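PDB 6SJ9: proteasome accessory factor B/C (PafBC) from Paenarthrobacter aurescens, which probably acts as a transcriptional regulator of the bacterial DNA damage response, combining winged helix-turn-helix and WYL domains. Local coordinates for residues K261-L266 and I278-R283. Numbering follows the deposited sequence.
Sequences KKATSL and ITVDFR
Thr279 meets Thr264 and Ser265 through both its backbone and its hydroxyl. Among backbone bonds, Thr264 N donates to Thr279 O at 2.8 Å with an N-H...O angle of 151°, whereas the return bond from Thr279 N to Ser265 O is weak at 3.4 Å. Each of these carbonyl oxygens also receives a CA-H...O contact: from Ala263 CA to Thr279 O, and from Ile278 CA to Ser265 O at 3.2 Å. Where the strands part toward Lys262, a water accepts from Asp281 N; it also lies close to Lys262 O, at a separation short enough to leave that second bond doubtful.

The hydroxyl of Thr279 sits between two others. Its OG1 is 2.7 Å from Ser265 OG, a hydrogen bond in which either may donate, and 2.5 Å from Thr264 OG1, where the proton is not settled. Thr279 OG1 stands between its own backbone N and carbonyl carbon (chi1 47°), and the hydroxyls of Thr264 and Ser265 adopt the same position, which brings the three oxygens together. The Thr264 side chain crosses that of Thr279 nearly at a right angle, and Thr264 CG2 lies 3.3 Å from Asp281 OD2.

Apolar contacts gather around Ile278. Its CG2 touches Leu266 CD2 at 3.6 Å, while Ala263 CB packs against Ile278 CB at 4.0 Å; Leu259 of helix 257-261 adjoins Ile278 as well.

The pairing belongs to a hairpin in the WCX domain, whose four-stranded antiparallel sheet has the 2-3-1-4 order of a ferredoxin-like fold. With one good backbone bond and one weak one, attachment of the outermost strand 263-268 at this end also draws on hydroxyls and aliphatic contacts.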
loop_
_atom_site.group_PDB
_atom_site.type_symbol
_atom_site.label_atom_id
_atom_site.label_comp_id
_atom_site.label_asym_id
_atom_site.label_seq_id
_atom_site.Cartn_x
_atom_site.Cartn_y
_atom_site.Cartn_z
ATOM N N LYS A 261 0.743 19.019 1.790
ATOM C CA LYS A 261 -0.638 18.809 1.371
ATOM C C LYS A 261 -1.600 18.943 2.549
ATOM O O LYS A 261 -2.754 19.325 2.366
ATOM C CB LYS A 261 -0.727 17.424 0.720
ATOM C CG LYS A 261 -0.431 17.467 -0.774
ATOM C CD LYS A 261 -0.621 16.137 -1.500
ATOM C CE LYS A 261 0.068 16.232 -2.891
ATOM N NZ LYS A 261 0.443 14.914 -3.545
ATOM N N LYS A 262 -1.143 18.652 3.762
ATOM C CA LYS A 262 -1.976 18.731 4.960
ATOM C C LYS A 262 -1.949 20.098 5.653
ATOM O O LYS A 262 -2.626 20.262 6.675
ATOM C CB LYS A 262 -1.568 17.653 5.972
ATOM C CG LYS A 262 -1.830 16.279 5.523
ATOM C CD LYS A 262 -1.671 15.278 6.673
ATOM C CE LYS A 262 -0.328 15.421 7.396
ATOM N NZ LYS A 262 -0.125 14.334 8.419
ATOM N N ALA A 263 -1.173 21.062 5.163
ATOM C CA ALA A 263 -0.914 22.272 5.931
ATOM C C ALA A 263 -2.113 23.224 5.929
ATOM O O ALA A 263 -2.626 23.597 4.869
ATOM C CB ALA A 263 0.327 22.967 5.380
ATOM N N THR A 264 -2.528 23.656 7.127
ATOM C CA THR A 264 -3.602 24.638 7.274
ATOM C C THR A 264 -3.111 26.063 7.095
ATOM O O THR A 264 -3.913 26.957 6.801
ATOM C CB THR A 264 -4.248 24.538 8.652
ATOM O OG1 THR A 264 -3.255 24.799 9.648
ATOM C CG2 THR A 264 -4.841 23.142 8.895
ATOM N N SER A 265 -1.838 26.321 7.356
ATOM C CA SER A 265 -1.288 27.645 7.113
ATOM C C SER A 265 0.161 27.480 6.697
ATOM O O SER A 265 0.807 26.496 7.049
ATOM C CB SER A 265 -1.396 28.556 8.337
ATOM O OG SER A 265 -0.416 28.201 9.287
ATOM N N LEU A 266 0.674 28.473 5.974
ATOM C CA LEU A 266 2.058 28.475 5.530
ATOM C C LEU A 266 2.595 29.893 5.550
ATOM O O LEU A 266 1.905 30.821 5.126
ATOM C CB LEU A 266 2.171 27.928 4.105
ATOM C CG LEU A 266 3.411 27.153 3.653
ATOM C CD1 LEU A 266 3.569 27.248 2.148
ATOM C CD2 LEU A 266 4.653 27.632 4.334
ATOM N N ILE A 278 4.675 25.863 9.125
ATOM C CA ILE A 278 3.325 25.429 8.792
ATOM C C ILE A 278 2.639 24.917 10.045
ATOM O O ILE A 278 3.277 24.521 11.022
ATOM C CB ILE A 278 3.289 24.334 7.704
ATOM C CG1 ILE A 278 3.977 23.055 8.205
ATOM C CG2 ILE A 278 3.872 24.827 6.433
ATOM C CD1 ILE A 278 3.767 21.846 7.295
ATOM N N THR A 279 1.314 24.869 9.968
ATOM C CA THR A 279 0.480 24.206 10.953
ATOM C C THR A 279 -0.243 23.057 10.268
ATOM O O THR A 279 -0.581 23.142 9.084
ATOM C CB THR A 279 -0.535 25.186 11.586
ATOM O OG1 THR A 279 -1.177 25.952 10.558
ATOM C CG2 THR A 279 0.165 26.171 12.511
ATOM N N VAL A 280 -0.377 21.940 10.981
ATOM C CA VAL A 280 -1.078 20.776 10.472
ATOM C C VAL A 280 -1.964 20.242 11.592
ATOM O O VAL A 280 -1.660 20.387 12.784
ATOM C CB VAL A 280 -0.140 19.673 9.941
ATOM C CG1 VAL A 280 0.789 20.212 8.893
ATOM C CG2 VAL A 280 0.626 19.021 11.072
ATOM N N ASP A 281 -3.095 19.678 11.198
ATOM C CA ASP A 281 -4.003 19.060 12.142
ATOM C C ASP A 281 -3.634 17.601 12.301
ATOM O O ASP A 281 -3.364 16.910 11.318
ATOM C CB ASP A 281 -5.452 19.188 11.673
ATOM C CG ASP A 281 -5.956 20.634 11.701
ATOM O OD1 ASP A 281 -5.658 21.341 12.689
ATOM O OD2 ASP A 281 -6.623 21.063 10.732
ATOM N N PHE A 282 -3.647 17.133 13.545
ATOM C CA PHE A 282 -3.452 15.721 13.828
ATOM C C PHE A 282 -4.327 15.397 15.025
ATOM O O PHE A 282 -4.740 16.297 15.764
ATOM C CB PHE A 282 -1.986 15.399 14.122
ATOM C CG PHE A 282 -1.518 15.920 15.462
ATOM C CD1 PHE A 282 -1.216 17.253 15.628
ATOM C CD2 PHE A 282 -1.336 15.057 16.541
ATOM C CE1 PHE A 282 -0.782 17.735 16.856
ATOM C CE2 PHE A 282 -0.883 15.528 17.768
ATOM C CZ PHE A 282 -0.607 16.863 17.928
ATOM N N ARG A 283 -4.624 14.103 15.201
ATOM C CA ARG A 283 -5.357 13.610 16.366
ATOM C C ARG A 283 -4.442 12.861 17.325
ATOM O O ARG A 283 -4.374 13.227 18.501
ATOM C CB ARG A 283 -6.588 12.776 15.962
ATOM C CG ARG A 283 -7.576 13.608 15.138
ATOM C CD ARG A 283 -8.825 12.884 14.638
ATOM N NE ARG A 283 -8.602 11.999 13.493
ATOM C CZ ARG A 283 -9.484 11.812 12.511
ATOM N NH1 ARG A 283 -10.624 12.506 12.507
ATOM N NH2 ARG A 283 -9.212 10.969 11.513
HETATM O O HOH W 1 -4.079 19.462 8.437
#